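Local coordinates for serine-rich Repeat Adhesion Glycoprotein (Srr1) (Streptococcus agalactiae, PDB 4MBO) that binds fibrinogen as the ligand-binding portion of a serine-rich repeat surface glycoprotein that probably helps the bacterium adhere to host tissue, at residues 45-50 with 143-148; 79-84 with 90-95; 228-233 with 267-272. All blocks are in the same frame, centred on the assembly; numbering follows the deposited sequence.

Interaction 1. Residues 45-50 with 143-148; sequences LNFAFS and ATLNNQ
F47 and F49 both carry CG in the rotamer between backbone N and carbonyl carbon (chi1 near 60°), which swings both rings the same way, across the strand direction, while L145 turns its CG anti to N (chi1 177°) and puts its CD2 methyl against them. The contact belongs to the core of an Ig-like beta sandwich: strand 43-51 lies in one sheet and strand 139-145 in the sheet facing it. The short segments run almost parallel, 9° apart, with axes 9.3 Å from each other, a spacing that is bridged by side chains and not by the backbone.

L145 provides the larger part of the contact on its own strand. Its CD2 methyl is shared by two successive inward-pointing aromatic residues, touching CD1 of F47 at 3.9 Å and CD2 of F49 at 3.9 Å. These two equal distances show that a single methyl bridges the neighbouring rings. In each pair the leucine crosses the phenylalanine at about a right angle. Two residues earlier on each strand, the CD1 methyl of L45 reaches CB of A143 at 3.9 Å. All five touching residues are buried. F60 and L17 touch both F49 and L145, F60 meeting the F49 ring edge-to-face, while L64 packs on both L45 and A143.

Just past the contact the chain reverses. A type II' turn from L145 to Q148 joins strand 139-145 to strand 148-157, so the residue that bridges the two rings also begins the turn. The turn is closed from both ends: L145 N donates to Q148 O at 2.9 Å, and Q148 N donates to L145 O at 3.0 Å.

Interaction 2. Residues 79-84 with 90-95; sequences VQDIMD and LATGSY
I82 and L90-A91 make the tight end of this hairpin, a classic beta bulge in which two residues of one strand face a single residue of the other. Strand 82-83 is the outermost strand of the seven-strand sheet in the Ig-like domain. I82 O takes two donors, L90 N at 2.7 Å and A91 N at 3.3 Å; both lie in the carbonyl plane, the A91 donor on a lone pair. In return I82 N gives a nearly straight bond (176°) to A91 O at 2.9 Å. L90 turns its branched end against D84 CB, and the D84 carboxylate is held by T86, Q88 and Y109. I82 packs on Y104 and V120, and L90 on I116 and L113.

Between the bulge and V79 the direct pairing lapses. It resumes with V79 N to G93 O at 3.0 Å, the donor 51° above the carbonyl plane and V79 CG2 resting on the G93 backbone. In the interval a water accepts from G93 N at 2.8 Å and lies 2.6 Å from D81 OD1, with V79 O also in bonding range. On this more open side D81 and T92 point the same way, OD1 3.6 Å from T92 CG2.

The chemistry implies a strand pair zipped directly at the bulge, where one carbonyl is doubly gripped, and bridged by one water where V79 O stands too far from G93 N for a direct bond.

Interaction 3. Residues 228-233 with 267-272; sequences AEVKIL and SKITID
I269 and I271 carry the contact from strand 269-272, each facing strand 229-235 of the opposing sheet. The walk begins at S267 and K268, whose backbone N atoms both bond D265 OD1 and so hold the approach to the strand. At I269 the CG1 branch stands beside N and runs on extended (chi2 168°), carrying CD1 to the far sheet, where it touches V230 CG2 at 4.2 Å; a further contact with A228 CB is less certain, since A228 is modelled in two conformers. I269 and V230 slide past each other in opposite directions, with the CD1 end of I269 passing the CG2 branch of V230.

T270 is turned to the other side of its strand, against Y210 and I212. Next, I271 returns to the interior: its CD1 meets I232 CD1 at 4.1 Å, the two isoleucines reaching toward each other tip to tip. W273 covers I232. At D272 the side chain turns to K274 N and N208.

The CA atoms of I232 and I271 are 10.0 Å apart, a spacing bridged by aliphatic side chains, with Y262 beside V230 and I271. Apolar packing between two facing sheets, as here, is consistent with a beta-sandwich core in the C-terminal adhesin domain.

How the interactions relate
From the N terminus, strand 43-51 opens interaction 1, whose partner strand arrives only at residue 143. Inside that long loop, the hairpin 79-84 with 90-95 closes interaction 2 over a few residues, so the second contact is nested in the first. Both reach the same seven-strand sheet: interaction 1 ties it to the facing four-strand sheet, and interaction 2 completes its edge, with centres about 14 Å apart. Interaction 3 follows in series in the C-terminal part of the chain, its centre about 40 Å from that of interaction 2 and on the opposite side of the chain's centre. It closes a loop of 33 residues and joins the two facing sheets there, without touching the other contacts.

Interaction 1. Residues 45-50 with 143-148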
ATOM      1  N   LEU A  45     -12.375  -2.624 -11.580  1.00 15.04           N
ATOM      2  CA  LEU A  45     -12.462  -2.053 -12.916  1.00 14.93           C
ATOM      3  C   LEU A  45     -12.831  -3.128 -13.923  1.00 16.10           C
ATOM      4  O   LEU A  45     -12.235  -4.210 -13.945  1.00 16.90           O
ATOM      5  CB  LEU A  45     -11.102  -1.489 -13.309  1.00 16.19           C
ATOM      6  CG  LEU A  45     -10.930  -1.024 -14.769  1.00 16.42           C
ATOM      7  CD1 LEU A  45     -11.870   0.137 -15.070  1.00 17.10           C
ATOM      8  CD2 LEU A  45      -9.484  -0.632 -15.029  1.00 18.90           C
ATOM      9  N   ASN A  46     -13.798  -2.820 -14.779  1.00 16.16           N
ATOM     10  CA  ASN A  46     -14.036  -3.722 -15.877  1.00 17.67           C
ATOM     11  C   ASN A  46     -14.234  -2.951 -17.172  1.00 16.27           C
ATOM     12  O   ASN A  46     -14.708  -1.803 -17.174  1.00 16.54           O
ATOM     13  CB  ASN A  46     -15.198  -4.647 -15.632  1.00 22.68           C
ATOM     14  CG  ASN A  46     -16.509  -3.970 -15.759  1.00 25.32           C
ATOM     15  OD1 ASN A  46     -16.967  -3.326 -14.839  1.00 31.23           O
ATOM     16  ND2 ASN A  46     -17.169  -4.158 -16.914  1.00 31.26           N
ATOM     17  N   PHE A  47     -13.826  -3.566 -18.273  1.00 15.76           N
ATOM     18  CA  PHE A  47     -14.013  -2.970 -19.585  1.00 15.37           C
ATOM     19  C   PHE A  47     -14.132  -4.062 -20.624  1.00 16.75           C
ATOM     20  O   PHE A  47     -13.729  -5.205 -20.400  1.00 16.59           O
ATOM     21  CB  PHE A  47     -12.886  -1.965 -19.929  1.00 15.89           C
ATOM     22  CG  PHE A  47     -11.505  -2.537 -19.934  1.00 15.97           C
ATOM     23  CD1 PHE A  47     -10.980  -3.105 -21.085  1.00 18.10           C
ATOM     24  CD2 PHE A  47     -10.720  -2.467 -18.791  1.00 18.96           C
ATOM     25  CE1 PHE A  47      -9.689  -3.632 -21.082  1.00 20.19           C
ATOM     26  CE2 PHE A  47      -9.437  -2.983 -18.794  1.00 19.24           C
ATOM     27  CZ  PHE A  47      -8.938  -3.565 -19.928  1.00 19.35           C
ATOM     28  N   ALA A  48     -14.686  -3.698 -21.779  1.00 15.66           N
ATOM     29  CA  ALA A  48     -14.843  -4.643 -22.860  1.00 15.91           C
ATOM     30  C   ALA A  48     -15.010  -3.862 -24.151  1.00 15.41           C
ATOM     31  O   ALA A  48     -15.421  -2.689 -24.138  1.00 15.47           O
ATOM     32  CB  ALA A  48     -16.065  -5.512 -22.618  1.00 17.23           C
ATOM     33  N   PHE A  49     -14.705  -4.517 -25.258  1.00 16.38           N
ATOM     34  CA  PHE A  49     -14.868  -3.939 -26.591  1.00 16.82           C
ATOM     35  C   PHE A  49     -14.671  -5.024 -27.654  1.00 17.98           C
ATOM     36  O   PHE A  49     -14.300  -6.163 -27.335  1.00 18.70           O
ATOM     37  CB  PHE A  49     -13.841  -2.798 -26.838  1.00 15.89           C
ATOM     38  CG  PHE A  49     -12.409  -3.230 -26.741  1.00 16.68           C
ATOM     39  CD1 PHE A  49     -11.729  -3.754 -27.837  1.00 17.67           C
ATOM     40  CD2 PHE A  49     -11.725  -3.109 -25.531  1.00 16.03           C
ATOM     41  CE1 PHE A  49     -10.410  -4.161 -27.743  1.00 18.87           C
ATOM     42  CE2 PHE A  49     -10.412  -3.537 -25.432  1.00 17.09           C
ATOM     43  CZ  PHE A  49      -9.751  -4.048 -26.532  1.00 18.62           C
ATOM     44  N   SER A  50     -14.959  -4.658 -28.896  1.00 18.23           N
ATOM     45  CA  SER A  50     -14.663  -5.453 -30.052  1.00 19.88           C
ATOM     46  C   SER A  50     -13.742  -4.660 -30.970  1.00 20.81           C
ATOM     47  O   SER A  50     -13.752  -3.423 -30.965  1.00 20.63           O
ATOM     48  CB  SER A  50     -15.931  -5.780 -30.840  1.00 22.04           C
ATOM     49  OG  SER A  50     -16.746  -6.647 -30.099  1.00 24.44           O
ATOM     50  N   ALA A 143     -11.790   6.225 -14.859  1.00 12.95           N
ATOM     51  CA  ALA A 143     -11.070   5.439 -15.832  1.00 13.25           C
ATOM     52  C   ALA A 143     -11.675   5.731 -17.180  1.00 14.22           C
ATOM     53  O   ALA A 143     -12.890   5.803 -17.323  1.00 14.02           O
ATOM     54  CB  ALA A 143     -11.154   3.964 -15.520  1.00 13.71           C
ATOM     55  N   THR A 144     -10.821   5.809 -18.196  1.00 13.25           N
ATOM     56  CA  THR A 144     -11.227   6.120 -19.561  1.00 14.50           C
ATOM     57  C   THR A 144     -10.686   5.117 -20.564  1.00 14.89           C
ATOM     58  O   THR A 144      -9.541   4.715 -20.488  1.00 15.12           O
ATOM     59  CB  THR A 144     -10.687   7.509 -19.964  1.00 15.73           C
ATOM     60  OG1 THR A 144     -11.294   8.515 -19.133  1.00 16.95           O
ATOM     61  CG2 THR A 144     -10.993   7.853 -21.400  1.00 16.73           C
ATOM     62  N   LEU A 145     -11.528   4.727 -21.525  1.00 14.47           N
ATOM     63  CA  LEU A 145     -11.090   3.895 -22.628  1.00 15.56           C
ATOM     64  C   LEU A 145     -11.714   4.542 -23.871  1.00 16.98           C
ATOM     65  O   LEU A 145     -12.911   4.508 -24.062  1.00 15.89           O
ATOM     66  CB  LEU A 145     -11.513   2.420 -22.458  1.00 15.70           C
ATOM     67  CG  LEU A 145     -11.133   1.513 -23.638  1.00 17.11           C
ATOM     68  CD1 LEU A 145      -9.659   1.551 -24.011  1.00 17.40           C
ATOM     69  CD2 LEU A 145     -11.513   0.092 -23.276  1.00 17.45           C
ATOM     70  N   ASN A 146     -10.857   5.158 -24.686  1.00 19.19           N
ATOM     71  CA  ASN A 146     -11.280   5.925 -25.852  1.00 22.50           C
ATOM     72  C   ASN A 146     -12.252   7.009 -25.360  1.00 21.12           C
ATOM     73  O   ASN A 146     -11.931   7.788 -24.462  1.00 23.60           O
ATOM     74  CB  ASN A 146     -11.889   5.041 -26.927  1.00 25.90           C
ATOM     75  CG  ASN A 146     -12.069   5.776 -28.271  1.00 32.74           C
ATOM     76  OD1 ASN A 146     -11.295   6.679 -28.612  1.00 37.15           O
ATOM     77  ND2 ASN A 146     -13.067   5.373 -29.035  1.00 35.82           N
ATOM     78  N   ASN A 147     -13.455   7.017 -25.907  1.00 21.72           N
ATOM     79  CA  ASN A 147     -14.439   8.048 -25.554  1.00 21.37           C
ATOM     80  C   ASN A 147     -15.391   7.651 -24.432  1.00 20.33           C
ATOM     81  O   ASN A 147     -16.333   8.389 -24.133  1.00 20.95           O
ATOM     82  CB  ASN A 147     -15.240   8.419 -26.823  1.00 23.71           C
ATOM     83  CG  ASN A 147     -14.377   9.084 -27.883  1.00 30.10           C
ATOM     84  OD1 ASN A 147     -14.545   8.850 -29.098  1.00 39.49           O
ATOM     85  ND2 ASN A 147     -13.421   9.887 -27.441  1.00 30.84           N
ATOM     86  N   GLN A 148     -15.155   6.509 -23.785  1.00 17.57           N
ATOM     87  CA  GLN A 148     -16.018   6.081 -22.686  1.00 17.18           C
ATOM     88  C   GLN A 148     -15.314   6.250 -21.370  1.00 15.94           C
ATOM     89  O   GLN A 148     -14.133   5.917 -21.249  1.00 15.38           O
ATOM     90  CB  GLN A 148     -16.392   4.614 -22.843  1.00 20.54           C
ATOM     91  CG  GLN A 148     -17.102   4.301 -24.157  1.00 22.62           C
ATOM     92  CD  GLN A 148     -18.330   5.148 -24.456  1.00 28.18           C
ATOM     93  OE1 GLN A 148     -18.520   5.591 -25.606  1.00 37.15           O
ATOM     94  NE2 GLN A 148     -19.127   5.401 -23.469  1.00 28.39           N
TER

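Interaction 2. Residues 79-84 with 90-95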
ATOM      1  N   VAL A  79      -0.149  -6.435 -15.787  1.00 21.51           N
ATOM      2  CA  VAL A  79      -1.546  -6.704 -15.436  1.00 22.34           C
ATOM      3  C   VAL A  79      -1.855  -8.061 -16.093  1.00 23.73           C
ATOM      4  O   VAL A  79      -1.021  -8.626 -16.772  1.00 24.38           O
ATOM      5  CB  VAL A  79      -2.520  -5.596 -15.864  1.00 21.19           C
ATOM      6  CG1 VAL A  79      -2.241  -4.320 -15.075  1.00 23.07           C
ATOM      7  CG2 VAL A  79      -2.472  -5.358 -17.357  1.00 21.05           C
ATOM      8  N   GLN A  80      -3.048  -8.611 -15.897  1.00 25.59           N
ATOM      9  CA  GLN A  80      -3.320  -9.903 -16.515  1.00 27.56           C
ATOM     10  C   GLN A  80      -3.459  -9.820 -18.020  1.00 26.06           C
ATOM     11  O   GLN A  80      -3.902  -8.800 -18.575  1.00 25.43           O
ATOM     12  CB  GLN A  80      -4.571 -10.569 -15.910  1.00 30.89           C
ATOM     13  CG  GLN A  80      -4.484 -10.775 -14.396  1.00 36.22           C
ATOM     14  CD  GLN A  80      -3.309 -11.650 -13.967  1.00 39.01           C
ATOM     15  OE1 GLN A  80      -2.468 -11.232 -13.161  1.00 42.20           O
ATOM     16  NE2 GLN A  80      -3.215 -12.846 -14.536  1.00 39.68           N
ATOM     17  N   ASP A  81      -3.028 -10.888 -18.664  1.00 26.46           N
ATOM     18  CA  ASP A  81      -3.134 -11.020 -20.085  1.00 25.95           C
ATOM     19  C   ASP A  81      -4.612 -11.033 -20.485  1.00 25.69           C
ATOM     20  O   ASP A  81      -5.505 -11.411 -19.693  1.00 25.84           O
ATOM     21  CB  ASP A  81      -2.533 -12.361 -20.559  1.00 28.83           C
ATOM     22  CG  ASP A  81      -1.042 -12.506 -20.244  1.00 32.94           C
ATOM     23  OD1 ASP A  81      -0.317 -11.478 -20.160  1.00 31.80           O
ATOM     24  OD2 ASP A  81      -0.600 -13.682 -20.126  1.00 34.35           O
ATOM     25  N   ILE A  82      -4.851 -10.656 -21.724  1.00 23.58           N
ATOM     26  CA  ILE A  82      -6.169 -10.770 -22.319  1.00 23.22           C
ATOM     27  C   ILE A  82      -6.133 -12.004 -23.216  1.00 23.42           C
ATOM     28  O   ILE A  82      -5.293 -12.092 -24.105  1.00 22.79           O
ATOM     29  CB  ILE A  82      -6.531  -9.537 -23.120  1.00 22.33           C
ATOM     30  CG1 ILE A  82      -6.509  -8.293 -22.230  1.00 21.32           C
ATOM     31  CG2 ILE A  82      -7.920  -9.704 -23.725  1.00 22.97           C
ATOM     32  CD1 ILE A  82      -6.957  -7.031 -22.936  1.00 21.62           C
ATOM     33  N   MET A  83      -7.051 -12.960 -22.983  1.00 25.62           N
ATOM     34  CA  MET A  83      -7.107 -14.192 -23.706  1.00 28.33           C
ATOM     35  C   MET A  83      -8.382 -14.282 -24.522  1.00 26.89           C
ATOM     36  O   MET A  83      -9.377 -13.635 -24.184  1.00 26.08           O
ATOM     37  CB  MET A  83      -7.171 -15.371 -22.706  1.00 32.85           C
ATOM     38  CG  MET A  83      -6.240 -15.219 -21.527  1.00 38.36           C
ATOM     39  SD  MET A  83      -4.530 -15.417 -22.025  1.00 49.39           S
ATOM     40  CE  MET A  83      -4.408 -17.203 -21.897  1.00 49.86           C
ATOM     41  N   ASP A  84      -8.354 -15.092 -25.576  1.00 26.76           N
ATOM     42  CA  ASP A  84      -9.563 -15.339 -26.342  1.00 28.20           C
ATOM     43  C   ASP A  84     -10.211 -16.651 -25.860  1.00 31.06           C
ATOM     44  O   ASP A  84      -9.753 -17.272 -24.883  1.00 31.50           O
ATOM     45  CB  ASP A  84      -9.348 -15.299 -27.865  1.00 30.00           C
ATOM     46  CG  ASP A  84      -8.670 -16.530 -28.426  1.00 31.74           C
ATOM     47  OD1 ASP A  84      -8.268 -17.440 -27.663  1.00 32.72           O
ATOM     48  OD2 ASP A  84      -8.552 -16.576 -29.676  1.00 33.63           O
ATOM     49  N   LEU A  90      -4.203 -12.762 -26.528  1.00 23.48           N
ATOM     50  CA  LEU A  90      -4.497 -11.649 -27.448  1.00 21.78           C
ATOM     51  C   LEU A  90      -3.612 -10.431 -27.175  1.00 20.11           C
ATOM     52  O   LEU A  90      -3.180  -9.758 -28.091  1.00 20.76           O
ATOM     53  CB  LEU A  90      -5.959 -11.207 -27.327  1.00 21.46           C
ATOM     54  CG  LEU A  90      -7.015 -12.191 -27.819  1.00 22.93           C
ATOM     55  CD1 LEU A  90      -8.378 -11.630 -27.436  1.00 23.69           C
ATOM     56  CD2 LEU A  90      -6.910 -12.456 -29.306  1.00 25.12           C
ATOM     57  N   ALA A  91      -3.374 -10.145 -25.913  1.00 19.72           N
ATOM     58  CA  ALA A  91      -2.588  -8.957 -25.563  1.00 19.75           C
ATOM     59  C   ALA A  91      -2.012  -9.050 -24.189  1.00 21.62           C
ATOM     60  O   ALA A  91      -2.597  -9.685 -23.300  1.00 22.11           O
ATOM     61  CB  ALA A  91      -3.484  -7.724 -25.641  1.00 19.56           C
ATOM     62  N   THR A  92      -0.858  -8.412 -23.988  1.00 20.15           N
ATOM     63  CA  THR A  92      -0.262  -8.341 -22.685  1.00 20.75           C
ATOM     64  C   THR A  92      -0.339  -6.880 -22.248  1.00 19.54           C
ATOM     65  O   THR A  92      -0.403  -5.988 -23.087  1.00 20.48           O
ATOM     66  CB  THR A  92       1.197  -8.794 -22.735  1.00 23.28           C
ATOM     67  OG1 THR A  92       1.889  -8.028 -23.718  1.00 24.85           O
ATOM     68  CG2 THR A  92       1.257 -10.250 -23.131  1.00 23.23           C
ATOM     69  N   GLY A  93      -0.302  -6.620 -20.961  1.00 19.36           N
ATOM     70  CA  GLY A  93      -0.453  -5.265 -20.501  1.00 17.74           C
ATOM     71  C   GLY A  93       0.384  -4.908 -19.311  1.00 17.99           C
ATOM     72  O   GLY A  93       0.839  -5.783 -18.564  1.00 19.19           O
ATOM     73  N   SER A  94       0.615  -3.614 -19.168  1.00 17.72           N
ATOM     74  CA  SER A  94       1.383  -3.115 -18.041  1.00 19.30           C
ATOM     75  C   SER A  94       0.857  -1.764 -17.586  1.00 17.88           C
ATOM     76  O   SER A  94       0.381  -0.954 -18.401  1.00 17.36           O
ATOM     77  CB  SER A  94       2.878  -3.020 -18.365  1.00 22.52           C
ATOM     78  OG  SER A  94       3.111  -2.212 -19.484  1.00 23.17           O
ATOM     79  N   TYR A  95       0.931  -1.566 -16.273  1.00 17.37           N
ATOM     80  CA  TYR A  95       0.565  -0.322 -15.636  1.00 17.15           C
ATOM     81  C   TYR A  95       1.814   0.520 -15.496  1.00 17.47           C
ATOM     82  O   TYR A  95       2.919  -0.002 -15.249  1.00 18.06           O
ATOM     83  CB  TYR A  95      -0.002  -0.590 -14.238  1.00 17.31           C
ATOM     84  CG  TYR A  95      -0.169   0.626 -13.398  1.00 17.56           C
ATOM     85  CD1 TYR A  95      -1.213   1.496 -13.589  1.00 16.94           C
ATOM     86  CD2 TYR A  95       0.729   0.895 -12.364  1.00 16.96           C
ATOM     87  CE1 TYR A  95      -1.354   2.635 -12.812  1.00 17.52           C
ATOM     88  CE2 TYR A  95       0.578   2.008 -11.576  1.00 17.26           C
ATOM     89  CZ  TYR A  95      -0.470   2.880 -11.790  1.00 16.73           C
ATOM     90  OH  TYR A  95      -0.650   4.024 -11.029  1.00 18.36           O
TER
HETATM   91  O   HOH W   1      -0.188  -9.005 -19.405  1.00 22.52           O

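Interaction 3. Residues 228-233 with 267-272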
ATOM      1  N   ALA A 228      16.298  -9.222   9.180  0.70 17.59           N
ATOM      2  CA  ALA A 228      15.623  -7.937   8.990  0.70 17.47           C
ATOM      3  C   ALA A 228      16.609  -6.824   8.720  0.70 17.11           C
ATOM      4  O   ALA A 228      17.651  -6.738   9.400  0.70 16.13           O
ATOM      5  CB  ALA A 228      14.814  -7.572  10.222  0.70 16.30           C
ATOM      6  N   GLU A 229      16.243  -5.974   7.754  0.70 18.55           N
ATOM      7  CA  GLU A 229      16.953  -4.723   7.467  0.70 19.91           C
ATOM      8  C   GLU A 229      16.133  -3.696   8.215  0.70 18.66           C
ATOM      9  O   GLU A 229      14.918  -3.606   8.020  0.70 18.39           O
ATOM     10  CB  GLU A 229      16.974  -4.421   5.977  0.70 23.22           C
ATOM     11  CG  GLU A 229      17.570  -5.553   5.175  0.70 26.74           C
ATOM     12  CD  GLU A 229      17.685  -5.290   3.689  0.70 32.20           C
ATOM     13  OE1 GLU A 229      16.923  -4.477   3.117  0.70 34.34           O
ATOM     14  OE2 GLU A 229      18.544  -5.954   3.087  0.70 35.96           O
ATOM     15  N   VAL A 230      16.784  -2.960   9.110  1.00 17.59           N
ATOM     16  CA  VAL A 230      16.110  -1.998   9.978  1.00 16.49           C
ATOM     17  C   VAL A 230      16.675  -0.605   9.790  1.00 16.76           C
ATOM     18  O   VAL A 230      17.887  -0.416   9.823  1.00 17.56           O
ATOM     19  CB  VAL A 230      16.302  -2.373  11.473  1.00 16.84           C
ATOM     20  CG1 VAL A 230      15.602  -1.379  12.388  1.00 16.22           C
ATOM     21  CG2 VAL A 230      15.797  -3.778  11.752  1.00 17.19           C
ATOM     22  N   LYS A 231      15.776   0.356   9.603  1.00 16.29           N
ATOM     23  CA  LYS A 231      16.137   1.767   9.453  1.00 16.65           C
ATOM     24  C   LYS A 231      15.207   2.530  10.376  1.00 17.02           C
ATOM     25  O   LYS A 231      14.014   2.237  10.461  1.00 15.64           O
ATOM     26  CB  LYS A 231      15.964   2.257   7.993  1.00 19.27           C
ATOM     27  CG  LYS A 231      16.318   3.727   7.773  1.00 21.44           C
ATOM     28  CD  LYS A 231      16.446   4.139   6.287  1.00 25.56           C
ATOM     29  CE  LYS A 231      15.137   4.004   5.530  1.00 29.64           C
ATOM     30  NZ  LYS A 231      15.238   4.515   4.112  1.00 34.05           N
ATOM     31  N   ILE A 232      15.766   3.510  11.098  1.00 15.27           N
ATOM     32  CA  ILE A 232      15.009   4.347  12.031  1.00 15.63           C
ATOM     33  C   ILE A 232      15.163   5.814  11.636  1.00 15.61           C
ATOM     34  O   ILE A 232      16.283   6.329  11.495  1.00 16.49           O
ATOM     35  CB  ILE A 232      15.465   4.139  13.496  1.00 15.04           C
ATOM     36  CG1 ILE A 232      15.534   2.655  13.807  1.00 16.59           C
ATOM     37  CG2 ILE A 232      14.583   4.924  14.452  1.00 15.72           C
ATOM     38  CD1 ILE A 232      16.026   2.326  15.193  1.00 17.83           C
ATOM     39  N   LEU A 233      14.029   6.469  11.440  1.00 15.53           N
ATOM     40  CA  LEU A 233      13.970   7.865  11.066  1.00 15.93           C
ATOM     41  C   LEU A 233      13.256   8.687  12.114  1.00 16.37           C
ATOM     42  O   LEU A 233      12.395   8.185  12.825  1.00 17.00           O
ATOM     43  CB  LEU A 233      13.228   8.038   9.716  1.00 16.33           C
ATOM     44  CG  LEU A 233      13.716   7.179   8.581  1.00 17.52           C
ATOM     45  CD1 LEU A 233      12.812   7.351   7.376  1.00 19.42           C
ATOM     46  CD2 LEU A 233      15.150   7.483   8.212  1.00 19.31           C
ATOM     47  N   SER A 267      13.014 -13.549  16.727  1.00 18.34           N
ATOM     48  CA  SER A 267      11.579 -13.526  16.971  1.00 20.56           C
ATOM     49  C   SER A 267      11.083 -12.150  17.425  1.00 18.59           C
ATOM     50  O   SER A 267       9.916 -11.806  17.193  1.00 18.68           O
ATOM     51  CB  SER A 267      11.205 -14.602  17.990  1.00 24.57           C
ATOM     52  OG  SER A 267      11.410 -15.910  17.420  1.00 27.31           O
ATOM     53  N   LYS A 268      11.945 -11.381  18.085  0.50 17.50           N
ATOM     54  CA  LYS A 268      11.613 -10.020  18.537  0.50 17.35           C
ATOM     55  C   LYS A 268      12.778  -9.108  18.304  0.50 16.77           C
ATOM     56  O   LYS A 268      13.920  -9.474  18.574  0.50 16.97           O
ATOM     57  CB  LYS A 268      11.360  -9.908  20.049  0.50 20.06           C
ATOM     58  CG  LYS A 268      10.112 -10.521  20.622  0.50 22.19           C
ATOM     59  CD  LYS A 268       9.960 -10.123  22.097  0.50 22.24           C
ATOM     60  CE  LYS A 268      11.272 -10.192  22.868  0.50 22.10           C
ATOM     61  NZ  LYS A 268      11.086 -10.191  24.361  0.50 23.15           N
ATOM     62  N   ILE A 269      12.460  -7.898  17.881  1.00 15.63           N
ATOM     63  CA  ILE A 269      13.411  -6.785  17.748  1.00 15.61           C
ATOM     64  C   ILE A 269      13.032  -5.820  18.878  1.00 15.18           C
ATOM     65  O   ILE A 269      11.850  -5.464  19.043  1.00 15.28           O
ATOM     66  CB  ILE A 269      13.282  -6.097  16.383  1.00 16.34           C
ATOM     67  CG1 ILE A 269      13.884  -6.997  15.312  1.00 17.32           C
ATOM     68  CG2 ILE A 269      13.940  -4.719  16.371  1.00 15.68           C
ATOM     69  CD1 ILE A 269      13.554  -6.570  13.898  1.00 17.76           C
ATOM     70  N   THR A 270      14.019  -5.420  19.686  1.00 13.93           N
ATOM     71  CA  THR A 270      13.792  -4.555  20.817  1.00 13.63           C
ATOM     72  C   THR A 270      14.663  -3.314  20.698  1.00 13.31           C
ATOM     73  O   THR A 270      15.888  -3.394  20.621  1.00 14.80           O
ATOM     74  CB  THR A 270      14.164  -5.270  22.148  1.00 14.77           C
ATOM     75  OG1 THR A 270      13.369  -6.467  22.286  1.00 16.78           O
ATOM     76  CG2 THR A 270      13.893  -4.369  23.333  1.00 15.77           C
ATOM     77  N   ILE A 271      14.010  -2.158  20.646  1.00 12.63           N
ATOM     78  CA  ILE A 271      14.646  -0.851  20.545  1.00 13.32           C
ATOM     79  C   ILE A 271      14.432  -0.073  21.824  1.00 14.54           C
ATOM     80  O   ILE A 271      13.297   0.220  22.177  1.00 15.04           O
ATOM     81  CB  ILE A 271      14.045  -0.018  19.393  1.00 14.05           C
ATOM     82  CG1 ILE A 271      14.247  -0.759  18.076  1.00 15.32           C
ATOM     83  CG2 ILE A 271      14.721   1.338  19.322  1.00 15.34           C
ATOM     84  CD1 ILE A 271      13.323  -0.285  16.951  1.00 16.43           C
ATOM     85  N   ASP A 272      15.530   0.284  22.502  1.00 15.46           N
ATOM     86  CA  ASP A 272      15.501   1.128  23.710  1.00 16.06           C
ATOM     87  C   ASP A 272      15.573   2.589  23.234  1.00 16.12           C
ATOM     88  O   ASP A 272      16.541   2.974  22.566  1.00 16.65           O
ATOM     89  CB  ASP A 272      16.748   0.809  24.536  1.00 18.23           C
ATOM     90  CG  ASP A 272      16.847   1.565  25.844  1.00 19.94           C
ATOM     91  OD1 ASP A 272      16.053   2.486  26.150  1.00 19.92           O
ATOM     92  OD2 ASP A 272      17.832   1.223  26.589  1.00 22.74           O
TER